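Eukaryotic initiation factor 4F subunit p150 (Saccharomyces cerevisiae, PDB 2VSO) is the scaffold subunit of the cap-binding eIF4F complex, represented here by its eIF4A-binding middle domain, and assembles the translation machinery on mRNA. Local coordinates at residues C[82-87]-C[134-139]; C[98-103]-C[181-186]; C[203-208]-C[247-252]. All blocks are in the same frame, centred on the assembly; numbering follows the deposited sequence.

Interaction 1: C[82-87]-C[134-139]; sequences IFLKAC and HAEFDK
F83 and L84 of helix 73-88 meet one residue of helix 122-139, the glutamate E136, whose side chain bends toward both. The CA atoms of F83 and E136 are 8.4 Å apart, and the buried surface is small, so this is a light contact between side chains.

The apolar part uses the aliphatic portion of the glutamate. F83 CD1 stands 4.4 Å from E136 CG, and the methylene approaches the phenyl ring obliquely.

L84 meets the other end of the glutamate, a methyl against a carboxylate oxygen with no bond between them: its CD2 lies 4.0 Å from E136 OE2, the two side chains crossing at about a right angle. E136 gets there because its chain turns twice, with CG beside the backbone N (chi1 -51°) and a further bend at chi2 (-63°), which carries the carboxylate over to L84 while CG stays near F83.

The charged pairs belong to the glutamate's own helix. K139 NZ, one turn on, is placed beside E136 OE1 as a salt bridge within the helix, but the position of that oxygen is doubtful. R132 is a long, weak ion partner of OE2.

On the buried side the F83 ring packs edge-to-face with F179 of helix 163-185 and also touches L129 and C133 of helix 122-139. I82 and A86 turn to helix 93-106, and H134 and F137 to helix 191-206, so the pair sits within a continuous array of stacked helices.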
ATOM      1  N   ILE C  82      -6.799 -16.264 -15.966  1.00 49.04           N
ATOM      2  CA  ILE C  82      -6.402 -16.246 -14.568  1.00 49.67           C
ATOM      3  C   ILE C  82      -4.941 -15.860 -14.479  1.00 49.66           C
ATOM      4  O   ILE C  82      -4.542 -15.135 -13.572  1.00 55.91           O
ATOM      5  CB  ILE C  82      -6.612 -17.601 -13.869  1.00 48.30           C
ATOM      6  CG1 ILE C  82      -8.100 -17.936 -13.800  1.00 55.90           C
ATOM      7  CG2 ILE C  82      -6.036 -17.553 -12.465  1.00 33.76           C
ATOM      8  CD1 ILE C  82      -8.394 -19.274 -13.172  1.00 49.08           C
ATOM      9  N   PHE C  83      -4.149 -16.335 -15.434  1.00 39.15           N
ATOM     10  CA  PHE C  83      -2.739 -15.957 -15.505  1.00 46.81           C
ATOM     11  C   PHE C  83      -2.557 -14.484 -15.827  1.00 53.45           C
ATOM     12  O   PHE C  83      -1.737 -13.802 -15.211  1.00 71.39           O
ATOM     13  CB  PHE C  83      -1.977 -16.799 -16.523  1.00 38.38           C
ATOM     14  CG  PHE C  83      -1.396 -18.055 -15.958  1.00 46.16           C
ATOM     15  CD1 PHE C  83      -0.023 -18.232 -15.896  1.00 25.54           C
ATOM     16  CD2 PHE C  83      -2.216 -19.067 -15.487  1.00 47.34           C
ATOM     17  CE1 PHE C  83       0.520 -19.404 -15.388  1.00 36.95           C
ATOM     18  CE2 PHE C  83      -1.674 -20.233 -14.962  1.00 51.60           C
ATOM     19  CZ  PHE C  83      -0.306 -20.398 -14.910  1.00 38.67           C
ATOM     20  N   LEU C  84      -3.313 -13.988 -16.797  1.00 51.31           N
ATOM     21  CA  LEU C  84      -3.234 -12.574 -17.139  1.00 49.74           C
ATOM     22  C   LEU C  84      -3.591 -11.711 -15.918  1.00 46.59           C
ATOM     23  O   LEU C  84      -2.924 -10.716 -15.643  1.00 64.03           O
ATOM     24  CB  LEU C  84      -4.128 -12.260 -18.344  1.00 49.52           C
ATOM     25  CG  LEU C  84      -3.736 -12.972 -19.650  1.00 54.17           C
ATOM     26  CD1 LEU C  84      -4.751 -12.721 -20.742  1.00 60.18           C
ATOM     27  CD2 LEU C  84      -2.364 -12.556 -20.123  1.00 46.94           C
ATOM     28  N   LYS C  85      -4.628 -12.106 -15.182  1.00 35.88           N
ATOM     29  CA  LYS C  85      -5.015 -11.427 -13.950  1.00 31.02           C
ATOM     30  C   LYS C  85      -3.920 -11.532 -12.901  1.00 46.69           C
ATOM     31  O   LYS C  85      -3.525 -10.535 -12.312  1.00 51.16           O
ATOM     32  CB  LYS C  85      -6.305 -12.013 -13.372  1.00 31.41           C
ATOM     33  CG  LYS C  85      -7.477 -11.026 -13.280  1.00 41.78           C
ATOM     34  CD  LYS C  85      -7.224  -9.978 -12.213  1.00 45.39           C
ATOM     35  CE  LYS C  85      -7.942  -8.677 -12.494  1.00 55.12           C
ATOM     36  NZ  LYS C  85      -9.284  -8.601 -11.864  1.00 52.69           N
ATOM     37  N   ALA C  86      -3.434 -12.745 -12.671  1.00 41.50           N
ATOM     38  CA  ALA C  86      -2.439 -12.976 -11.634  1.00 41.27           C
ATOM     39  C   ALA C  86      -1.168 -12.162 -11.870  1.00 41.64           C
ATOM     40  O   ALA C  86      -0.579 -11.634 -10.928  1.00 52.45           O
ATOM     41  CB  ALA C  86      -2.119 -14.472 -11.520  1.00 39.82           C
ATOM     42  N   CYS C  87      -0.761 -12.072 -13.132  1.00 42.04           N
ATOM     43  CA  CYS C  87       0.459 -11.375 -13.533  1.00 43.60           C
ATOM     44  C   CYS C  87       0.372  -9.851 -13.392  1.00 60.27           C
ATOM     45  O   CYS C  87       1.403  -9.185 -13.306  1.00 71.38           O
ATOM     46  CB  CYS C  87       0.803 -11.736 -14.986  1.00 36.54           C
ATOM     47  SG  CYS C  87       1.244 -13.478 -15.221  1.00 56.95           S
ATOM     48  N   HIS C 134       4.634 -21.853 -19.621  1.00 58.56           N
ATOM     49  CA  HIS C 134       5.583 -21.950 -20.725  1.00 53.04           C
ATOM     50  C   HIS C 134       5.264 -20.931 -21.797  1.00 49.64           C
ATOM     51  O   HIS C 134       6.147 -20.238 -22.297  1.00 58.60           O
ATOM     52  CB  HIS C 134       5.543 -23.341 -21.330  1.00 38.23           C
ATOM     53  CG  HIS C 134       6.368 -24.351 -20.592  1.00 62.39           C
ATOM     54  ND1 HIS C 134       7.707 -24.158 -20.317  1.00 72.44           N
ATOM     55  CD2 HIS C 134       6.056 -25.568 -20.101  1.00 54.02           C
ATOM     56  CE1 HIS C 134       8.176 -25.213 -19.674  1.00 73.05           C
ATOM     57  NE2 HIS C 134       7.195 -26.087 -19.535  1.00 58.45           N
ATOM     58  N   ALA C 135       3.993 -20.829 -22.142  1.00 44.08           N
ATOM     59  CA  ALA C 135       3.583 -19.835 -23.121  1.00 57.41           C
ATOM     60  C   ALA C 135       3.918 -18.430 -22.634  1.00 57.74           C
ATOM     61  O   ALA C 135       4.619 -17.677 -23.310  1.00 65.61           O
ATOM     62  CB  ALA C 135       2.095 -19.963 -23.432  1.00 44.97           C
ATOM     63  N   GLU C 136       3.424 -18.083 -21.450  1.00 62.02           N
ATOM     64  CA  GLU C 136       3.639 -16.746 -20.917  1.00 65.87           C
ATOM     65  C   GLU C 136       5.122 -16.499 -20.632  1.00 61.73           C
ATOM     66  O   GLU C 136       5.616 -15.387 -20.794  1.00 60.21           O
ATOM     67  CB  GLU C 136       2.778 -16.512 -19.668  1.00 58.73           C
ATOM     68  CG  GLU C 136       1.290 -16.856 -19.850  1.00 65.67           C
ATOM     69  CD  GLU C 136       0.586 -15.995 -20.896  1.00 80.67           C
ATOM     70  OE1 GLU C 136       1.260 -15.211 -21.586  1.00 88.44           O
ATOM     71  OE2 GLU C 136      -0.651 -16.097 -21.028  1.00 87.29           O
ATOM     72  N   PHE C 137       5.833 -17.544 -20.232  1.00 62.28           N
ATOM     73  CA  PHE C 137       7.249 -17.418 -19.915  1.00 67.82           C
ATOM     74  C   PHE C 137       8.045 -17.120 -21.173  1.00 65.58           C
ATOM     75  O   PHE C 137       8.862 -16.203 -21.199  1.00 68.97           O
ATOM     76  CB  PHE C 137       7.774 -18.699 -19.247  1.00 65.16           C
ATOM     77  CG  PHE C 137       9.077 -18.519 -18.507  1.00 62.72           C
ATOM     78  CD1 PHE C 137       9.110 -17.888 -17.259  1.00 65.10           C
ATOM     79  CD2 PHE C 137      10.270 -18.981 -19.051  1.00 66.44           C
ATOM     80  CE1 PHE C 137      10.310 -17.721 -16.563  1.00 49.82           C
ATOM     81  CE2 PHE C 137      11.471 -18.819 -18.368  1.00 74.63           C
ATOM     82  CZ  PHE C 137      11.491 -18.189 -17.119  1.00 71.74           C
ATOM     83  N   ASP C 138       7.791 -17.896 -22.222  1.00 66.10           N
ATOM     84  CA  ASP C 138       8.555 -17.791 -23.466  1.00 73.07           C
ATOM     85  C   ASP C 138       8.547 -16.385 -24.074  1.00 74.37           C
ATOM     86  O   ASP C 138       9.557 -15.941 -24.620  1.00 91.86           O
ATOM     87  CB  ASP C 138       8.075 -18.827 -24.486  1.00 83.03           C
ATOM     88  CG  ASP C 138       8.375 -20.262 -24.055  1.00 95.00           C
ATOM     89  OD1 ASP C 138       8.777 -20.484 -22.890  1.00 73.60           O
ATOM     90  OD2 ASP C 138       8.197 -21.175 -24.892  1.00117.71           O
ATOM     91  N   LYS C 139       7.415 -15.690 -23.972  1.00 63.21           N
ATOM     92  CA  LYS C 139       7.335 -14.285 -24.387  1.00 76.54           C
ATOM     93  C   LYS C 139       8.521 -13.464 -23.878  1.00 87.19           C
ATOM     94  O   LYS C 139       9.071 -12.635 -24.604  1.00 87.38           O
ATOM     95  CB  LYS C 139       6.031 -13.641 -23.909  1.00 63.63           C
ATOM     96  CG  LYS C 139       4.770 -14.391 -24.307  1.00 69.94           C
ATOM     97  CD  LYS C 139       3.557 -13.527 -24.039  1.00 79.86           C
ATOM     98  CE  LYS C 139       2.272 -14.316 -24.102  1.00 81.13           C
ATOM     99  NZ  LYS C 139       1.109 -13.498 -23.634  1.00 88.44           N
TER

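Interaction 2: C[98-103]-C[181-186]; sequences QLCGKV and GFLYRL
This is a sparse apolar contact in which C100 and Q98 of helix 93-106 face L183 and L186 at the C-terminal end of helix 163-185, inside the all-helical MIF4G domain. Its buried half is C100 against L183. The cysteine CB lies 4.3 Å from L183 CD2, one branch of the leucine fork. L183 holds CG beside the backbone N (chi1 -60°), which turns the fork so that its CD2 branch, not the extended CD1, faces the cysteine.

The outer half belongs to L186, just past the helix. Its CD1 methyl rests against backbone rather than against another side chain, 4.1 Å from Q98 N and equally far from Q98 CA. The glutamine's own CB points away, so Q98 takes part chiefly through its main chain.

Around them, F182 and L183 both pack on A97 of helix 93-106, C100 also touches I82 of helix 73-88, and Y184 turns to helix 211-228, where V224 and F228 receive it.

Methyl, methylene and backbone groups carry the whole junction, with no polar pair between the two segments to fix one orientation. Such a contact depends on shape and on the exclusion of water, and its direction is probably set largely by the surrounding helices.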
ATOM      1  N   GLN C  98      -4.774 -20.045  -5.546  1.00 35.41           N
ATOM      2  CA  GLN C  98      -5.726 -20.926  -4.898  1.00 43.51           C
ATOM      3  C   GLN C  98      -6.899 -21.245  -5.819  1.00 61.41           C
ATOM      4  O   GLN C  98      -7.418 -22.365  -5.821  1.00 60.94           O
ATOM      5  CB  GLN C  98      -6.249 -20.306  -3.615  1.00 49.71           C
ATOM      6  CG  GLN C  98      -5.424 -20.640  -2.392  1.00 86.00           C
ATOM      7  CD  GLN C  98      -5.837 -19.839  -1.178  1.00 94.63           C
ATOM      8  OE1 GLN C  98      -7.027 -19.593  -0.950  1.00 91.30           O
ATOM      9  NE2 GLN C  98      -4.854 -19.421  -0.390  1.00 97.78           N
ATOM     10  N   LEU C  99      -7.321 -20.246  -6.589  1.00 58.39           N
ATOM     11  CA  LEU C  99      -8.411 -20.410  -7.530  1.00 51.02           C
ATOM     12  C   LEU C  99      -8.095 -21.554  -8.476  1.00 54.72           C
ATOM     13  O   LEU C  99      -8.959 -22.342  -8.812  1.00 52.13           O
ATOM     14  CB  LEU C  99      -8.605 -19.135  -8.337  1.00 47.57           C
ATOM     15  CG  LEU C  99      -9.738 -19.219  -9.363  1.00 43.46           C
ATOM     16  CD1 LEU C  99     -10.982 -19.682  -8.662  1.00 47.26           C
ATOM     17  CD2 LEU C  99      -9.978 -17.862 -10.017  1.00 36.84           C
ATOM     18  N   CYS C 100      -6.838 -21.637  -8.887  1.00 52.54           N
ATOM     19  CA  CYS C 100      -6.397 -22.679  -9.790  1.00 46.49           C
ATOM     20  C   CYS C 100      -6.475 -24.036  -9.107  1.00 54.09           C
ATOM     21  O   CYS C 100      -7.007 -24.986  -9.671  1.00 77.50           O
ATOM     22  CB  CYS C 100      -4.976 -22.394 -10.285  1.00 49.11           C
ATOM     23  SG  CYS C 100      -4.896 -21.023 -11.441  1.00 50.08           S
ATOM     24  N   GLY C 101      -5.939 -24.131  -7.900  1.00 44.26           N
ATOM     25  CA  GLY C 101      -6.085 -25.334  -7.114  1.00 46.86           C
ATOM     26  C   GLY C 101      -7.540 -25.759  -6.975  1.00 62.20           C
ATOM     27  O   GLY C 101      -7.822 -26.953  -6.867  1.00 70.28           O
ATOM     28  N   LYS C 102      -8.471 -24.806  -6.975  1.00 45.69           N
ATOM     29  CA  LYS C 102      -9.885 -25.175  -6.904  1.00 49.99           C
ATOM     30  C   LYS C 102     -10.389 -25.779  -8.219  1.00 63.23           C
ATOM     31  O   LYS C 102     -11.247 -26.658  -8.233  1.00 58.67           O
ATOM     32  CB  LYS C 102     -10.770 -23.987  -6.534  1.00 32.75           C
ATOM     33  CG  LYS C 102     -12.110 -24.453  -5.963  1.00 50.83           C
ATOM     34  CD  LYS C 102     -13.234 -23.437  -6.077  1.00 51.11           C
ATOM     35  CE  LYS C 102     -14.531 -24.064  -5.550  1.00 62.13           C
ATOM     36  NZ  LYS C 102     -15.673 -23.130  -5.298  1.00 66.11           N
ATOM     37  N   VAL C 103      -9.859 -25.277  -9.325  1.00 45.11           N
ATOM     38  CA  VAL C 103     -10.253 -25.740 -10.629  1.00 47.76           C
ATOM     39  C   VAL C 103      -9.681 -27.130 -10.893  1.00 57.05           C
ATOM     40  O   VAL C 103     -10.356 -27.988 -11.453  1.00 78.75           O
ATOM     41  CB  VAL C 103      -9.812 -24.747 -11.706  1.00 57.22           C
ATOM     42  CG1 VAL C 103     -10.186 -25.268 -13.101  1.00 59.53           C
ATOM     43  CG2 VAL C 103     -10.459 -23.397 -11.441  1.00 30.68           C
ATOM     44  N   GLY C 181       5.583 -19.202  -8.324  1.00 38.84           N
ATOM     45  CA  GLY C 181       6.035 -19.553  -6.987  1.00 39.91           C
ATOM     46  C   GLY C 181       4.892 -19.974  -6.084  1.00 37.23           C
ATOM     47  O   GLY C 181       5.045 -20.823  -5.221  1.00 43.59           O
ATOM     48  N   PHE C 182       3.735 -19.367  -6.296  1.00 40.28           N
ATOM     49  CA  PHE C 182       2.520 -19.725  -5.577  1.00 40.74           C
ATOM     50  C   PHE C 182       1.799 -20.970  -6.111  1.00 44.15           C
ATOM     51  O   PHE C 182       1.053 -21.613  -5.387  1.00 67.89           O
ATOM     52  CB  PHE C 182       1.568 -18.533  -5.542  1.00 54.17           C
ATOM     53  CG  PHE C 182       1.977 -17.462  -4.564  1.00 48.66           C
ATOM     54  CD1 PHE C 182       1.953 -16.123  -4.923  1.00 52.40           C
ATOM     55  CD2 PHE C 182       2.393 -17.799  -3.281  1.00 51.35           C
ATOM     56  CE1 PHE C 182       2.331 -15.138  -4.020  1.00 61.05           C
ATOM     57  CE2 PHE C 182       2.770 -16.814  -2.360  1.00 44.51           C
ATOM     58  CZ  PHE C 182       2.742 -15.484  -2.729  1.00 37.81           C
ATOM     59  N   LEU C 183       2.023 -21.308  -7.373  1.00 44.10           N
ATOM     60  CA  LEU C 183       1.470 -22.523  -7.946  1.00 39.19           C
ATOM     61  C   LEU C 183       2.329 -23.711  -7.534  1.00 42.90           C
ATOM     62  O   LEU C 183       1.829 -24.760  -7.155  1.00 40.59           O
ATOM     63  CB  LEU C 183       1.452 -22.410  -9.469  1.00 33.71           C
ATOM     64  CG  LEU C 183       0.640 -21.263 -10.059  1.00 41.98           C
ATOM     65  CD1 LEU C 183       0.925 -21.107 -11.533  1.00 28.62           C
ATOM     66  CD2 LEU C 183      -0.838 -21.454  -9.796  1.00 30.90           C
ATOM     67  N   TYR C 184       3.638 -23.529  -7.633  1.00 44.20           N
ATOM     68  CA  TYR C 184       4.588 -24.546  -7.232  1.00 53.01           C
ATOM     69  C   TYR C 184       4.345 -24.947  -5.785  1.00 50.02           C
ATOM     70  O   TYR C 184       4.364 -26.125  -5.450  1.00 49.70           O
ATOM     71  CB  TYR C 184       6.017 -24.017  -7.417  1.00 51.83           C
ATOM     72  CG  TYR C 184       7.108 -24.914  -6.866  1.00 48.58           C
ATOM     73  CD1 TYR C 184       7.805 -24.560  -5.705  1.00 53.96           C
ATOM     74  CD2 TYR C 184       7.450 -26.107  -7.501  1.00 44.64           C
ATOM     75  CE1 TYR C 184       8.817 -25.373  -5.183  1.00 43.26           C
ATOM     76  CE2 TYR C 184       8.459 -26.929  -6.987  1.00 55.57           C
ATOM     77  CZ  TYR C 184       9.132 -26.557  -5.821  1.00 52.77           C
ATOM     78  OH  TYR C 184      10.124 -27.351  -5.309  1.00 41.78           O
ATOM     79  N   ARG C 185       4.091 -23.954  -4.938  1.00 42.58           N
ATOM     80  CA  ARG C 185       3.929 -24.184  -3.510  1.00 48.04           C
ATOM     81  C   ARG C 185       2.698 -25.021  -3.157  1.00 56.42           C
ATOM     82  O   ARG C 185       2.681 -25.717  -2.147  1.00 68.06           O
ATOM     83  CB  ARG C 185       3.881 -22.856  -2.776  1.00 41.02           C
ATOM     84  CG  ARG C 185       4.063 -22.988  -1.290  1.00 60.99           C
ATOM     85  CD  ARG C 185       2.971 -22.274  -0.550  1.00 50.88           C
ATOM     86  NE  ARG C 185       3.308 -20.905  -0.200  1.00 60.40           N
ATOM     87  CZ  ARG C 185       2.408 -20.001   0.180  1.00 75.90           C
ATOM     88  NH1 ARG C 185       1.119 -20.325   0.233  1.00 78.17           N
ATOM     89  NH2 ARG C 185       2.791 -18.771   0.498  1.00 64.22           N
ATOM     90  N   LEU C 186       1.662 -24.939  -3.984  1.00 60.31           N
ATOM     91  CA  LEU C 186       0.478 -25.773  -3.810  1.00 51.38           C
ATOM     92  C   LEU C 186       0.607 -27.073  -4.596  1.00 55.99           C
ATOM     93  O   LEU C 186      -0.348 -27.831  -4.692  1.00 66.90           O
ATOM     94  CB  LEU C 186      -0.774 -25.041  -4.280  1.00 33.83           C
ATOM     95  CG  LEU C 186      -1.149 -23.687  -3.687  1.00 41.72           C
ATOM     96  CD1 LEU C 186      -2.233 -23.069  -4.535  1.00 52.03           C
ATOM     97  CD2 LEU C 186      -1.621 -23.820  -2.264  1.00 40.07           C
TER

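Interaction 3: C[203-208]-C[247-252]; sequences KDLTDS and DSLFGI
The interface between helix 191-206 and helix 242-257 of the MIF4G domain joins L205 and T206, at the C-terminal end of the first helix, to L249 and I252 of the second. I252 is the central piece, with its two branches divided between two partners. CG2, anti to the backbone N, lies 3.5 Å from L205 CB, whereas the other branch, CG1 and CD1, reaches T206 and brings CD1 to 3.6 Å from T206 CG2. The threonine and isoleucine side chains cross at about a right angle. One turn earlier, L249 extends CG anti to its backbone N (chi1 173°) and sets CD1 against L205 CD2 at 3.5 Å. L205 thus meets I252 at CB and L249 at CD2, two residues one turn apart on the same helix.

Stacked helices of this kind build the MIF4G domain, a HEAT-like solenoid. L205 also packs on T213, L214 and V217 of helix 211-228 and on L253 and I256 further along helix 242-257. I252 and L249 both touch M202, one turn before T206. With an alanine here in place of I252, both branches would be missing, which would probably leave L205 CB and T206 CG2 without their partners and open a gap at the helix end.

The polar groups turn elsewhere. T206 OG1 turns back to its own helix, leaving the CG2 methyl to face I252. Beyond the helix end, D207 OD2 pairs with K203 NZ at 3.5 Å, a salt bridge within the same segment.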
ATOM      1  N   LYS C 203      20.116 -15.401 -14.494  1.00 67.86           N
ATOM      2  CA  LYS C 203      20.692 -14.777 -15.674  1.00 72.88           C
ATOM      3  C   LYS C 203      20.764 -13.258 -15.478  1.00 57.71           C
ATOM      4  O   LYS C 203      21.770 -12.637 -15.791  1.00 68.33           O
ATOM      5  CB  LYS C 203      19.861 -15.136 -16.911  1.00 83.63           C
ATOM      6  CG  LYS C 203      20.658 -15.317 -18.203  1.00 84.25           C
ATOM      7  CD  LYS C 203      20.827 -14.011 -18.966  1.00 89.21           C
ATOM      8  CE  LYS C 203      21.615 -14.222 -20.250  1.00102.11           C
ATOM      9  NZ  LYS C 203      22.033 -12.931 -20.861  1.00114.76           N
ATOM     10  N   ASP C 204      19.695 -12.673 -14.943  1.00 55.91           N
ATOM     11  CA  ASP C 204      19.634 -11.233 -14.725  1.00 55.79           C
ATOM     12  C   ASP C 204      20.417 -10.822 -13.474  1.00 65.72           C
ATOM     13  O   ASP C 204      20.792  -9.656 -13.307  1.00 65.36           O
ATOM     14  CB  ASP C 204      18.179 -10.763 -14.622  1.00 49.23           C
ATOM     15  CG  ASP C 204      17.432 -10.864 -15.947  1.00 88.75           C
ATOM     16  OD1 ASP C 204      17.918 -11.573 -16.853  1.00110.78           O
ATOM     17  OD2 ASP C 204      16.358 -10.241 -16.083  1.00 89.72           O
ATOM     18  N   LEU C 205      20.667 -11.789 -12.602  1.00 63.44           N
ATOM     19  CA  LEU C 205      21.405 -11.549 -11.376  1.00 73.33           C
ATOM     20  C   LEU C 205      22.902 -11.365 -11.621  1.00 87.10           C
ATOM     21  O   LEU C 205      23.601 -10.753 -10.807  1.00103.26           O
ATOM     22  CB  LEU C 205      21.170 -12.691 -10.394  1.00 76.59           C
ATOM     23  CG  LEU C 205      20.245 -12.414  -9.212  1.00 65.48           C
ATOM     24  CD1 LEU C 205      19.267 -11.293  -9.506  1.00 37.66           C
ATOM     25  CD2 LEU C 205      19.540 -13.702  -8.825  1.00 68.29           C
ATOM     26  N   THR C 206      23.398 -11.888 -12.735  1.00 75.30           N
ATOM     27  CA  THR C 206      24.815 -11.746 -13.050  1.00 81.99           C
ATOM     28  C   THR C 206      25.113 -10.559 -13.967  1.00 81.68           C
ATOM     29  O   THR C 206      26.258 -10.129 -14.058  1.00 97.55           O
ATOM     30  CB  THR C 206      25.407 -13.039 -13.622  1.00 81.59           C
ATOM     31  OG1 THR C 206      24.501 -13.598 -14.579  1.00 87.90           O
ATOM     32  CG2 THR C 206      25.623 -14.047 -12.514  1.00 78.97           C
ATOM     33  N   ASP C 207      24.086 -10.017 -14.619  1.00 72.71           N
ATOM     34  CA  ASP C 207      24.245  -8.845 -15.487  1.00 79.21           C
ATOM     35  C   ASP C 207      23.669  -7.561 -14.872  1.00 87.93           C
ATOM     36  O   ASP C 207      22.699  -7.000 -15.387  1.00 87.07           O
ATOM     37  CB  ASP C 207      23.589  -9.088 -16.856  1.00 88.41           C
ATOM     38  CG  ASP C 207      23.995 -10.415 -17.481  1.00105.71           C
ATOM     39  OD1 ASP C 207      25.179 -10.797 -17.370  1.00117.31           O
ATOM     40  OD2 ASP C 207      23.130 -11.074 -18.097  1.00103.37           O
ATOM     41  N   SER C 208      24.275  -7.097 -13.780  1.00 93.97           N
ATOM     42  CA  SER C 208      23.852  -5.865 -13.106  1.00 84.45           C
ATOM     43  C   SER C 208      22.346  -5.834 -12.857  1.00 82.18           C
ATOM     44  O   SER C 208      21.591  -5.245 -13.632  1.00 80.82           O
ATOM     45  CB  SER C 208      24.302  -4.621 -13.885  1.00 95.33           C
ATOM     46  OG  SER C 208      23.468  -4.371 -15.003  1.00118.32           O
ATOM     47  N   ASP C 247      22.662 -23.405  -4.321  1.00 58.29           N
ATOM     48  CA  ASP C 247      24.079 -23.167  -4.073  1.00 77.40           C
ATOM     49  C   ASP C 247      24.629 -22.103  -5.029  1.00 67.22           C
ATOM     50  O   ASP C 247      25.186 -21.105  -4.592  1.00 70.53           O
ATOM     51  CB  ASP C 247      24.872 -24.469  -4.188  1.00 90.64           C
ATOM     52  CG  ASP C 247      24.575 -25.441  -3.050  1.00 91.35           C
ATOM     53  OD1 ASP C 247      24.069 -24.989  -1.997  1.00 80.58           O
ATOM     54  OD2 ASP C 247      24.856 -26.656  -3.204  1.00 90.83           O
ATOM     55  N   SER C 248      24.452 -22.313  -6.329  1.00 67.72           N
ATOM     56  CA  SER C 248      24.884 -21.358  -7.349  1.00 64.42           C
ATOM     57  C   SER C 248      24.247 -19.992  -7.135  1.00 83.28           C
ATOM     58  O   SER C 248      24.916 -18.961  -7.199  1.00 87.90           O
ATOM     59  CB  SER C 248      24.508 -21.850  -8.754  1.00 47.41           C
ATOM     60  OG  SER C 248      24.966 -23.164  -9.010  1.00 68.61           O
ATOM     61  N   LEU C 249      22.941 -20.000  -6.898  1.00 65.34           N
ATOM     62  CA  LEU C 249      22.162 -18.777  -6.772  1.00 67.14           C
ATOM     63  C   LEU C 249      22.589 -17.911  -5.575  1.00 69.32           C
ATOM     64  O   LEU C 249      22.696 -16.687  -5.680  1.00 68.98           O
ATOM     65  CB  LEU C 249      20.678 -19.136  -6.678  1.00 49.59           C
ATOM     66  CG  LEU C 249      19.657 -18.043  -6.380  1.00 58.63           C
ATOM     67  CD1 LEU C 249      19.845 -16.842  -7.292  1.00 55.68           C
ATOM     68  CD2 LEU C 249      18.257 -18.603  -6.491  1.00 51.57           C
ATOM     69  N   PHE C 250      22.826 -18.554  -4.437  1.00 57.99           N
ATOM     70  CA  PHE C 250      23.273 -17.857  -3.244  1.00 57.88           C
ATOM     71  C   PHE C 250      24.710 -17.349  -3.381  1.00 65.88           C
ATOM     72  O   PHE C 250      25.099 -16.379  -2.739  1.00 74.01           O
ATOM     73  CB  PHE C 250      23.088 -18.734  -2.011  1.00 46.19           C
ATOM     74  CG  PHE C 250      21.693 -18.699  -1.458  1.00 65.00           C
ATOM     75  CD1 PHE C 250      20.717 -19.534  -1.959  1.00 75.36           C
ATOM     76  CD2 PHE C 250      21.353 -17.810  -0.452  1.00 54.05           C
ATOM     77  CE1 PHE C 250      19.432 -19.491  -1.461  1.00 78.49           C
ATOM     78  CE2 PHE C 250      20.076 -17.767   0.052  1.00 50.48           C
ATOM     79  CZ  PHE C 250      19.114 -18.605  -0.449  1.00 51.57           C
ATOM     80  N   GLY C 251      25.490 -17.988  -4.240  1.00 53.06           N
ATOM     81  CA  GLY C 251      26.819 -17.503  -4.538  1.00 55.52           C
ATOM     82  C   GLY C 251      26.806 -16.256  -5.405  1.00 60.62           C
ATOM     83  O   GLY C 251      27.757 -15.490  -5.416  1.00 87.49           O
ATOM     84  N   ILE C 252      25.725 -16.058  -6.143  1.00 56.99           N
ATOM     85  CA  ILE C 252      25.585 -14.891  -7.001  1.00 60.56           C
ATOM     86  C   ILE C 252      25.144 -13.737  -6.146  1.00 61.54           C
ATOM     87  O   ILE C 252      25.452 -12.582  -6.435  1.00 79.73           O
ATOM     88  CB  ILE C 252      24.526 -15.119  -8.108  1.00 55.21           C
ATOM     89  CG1 ILE C 252      25.091 -16.004  -9.219  1.00 45.43           C
ATOM     90  CG2 ILE C 252      24.062 -13.805  -8.696  1.00 53.74           C
ATOM     91  CD1 ILE C 252      24.063 -16.369 -10.240  1.00 61.92           C
TER

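Interactions 1 and 2 are neighbours, with centres about 14 Å apart, and they touch: F83 CZ lies 3.7 Å from L183 CD1, and I82 packs on both C100 and L99. Their segments alternate along the chain, so helices 73-88, 93-106, 122-139 and 163-185 are knitted into one layered core. Interaction 3 follows in series, its centre about 24 Å from that of interaction 1 and 27 Å from that of interaction 2, with no direct touch. Helix 191-206, which carries its first segment, comes directly after helix 163-185. All three lie in the MIF4G domain, where successive helix contacts run through one fold, consistent with the domain serving as a scaffold that binds eIF4A.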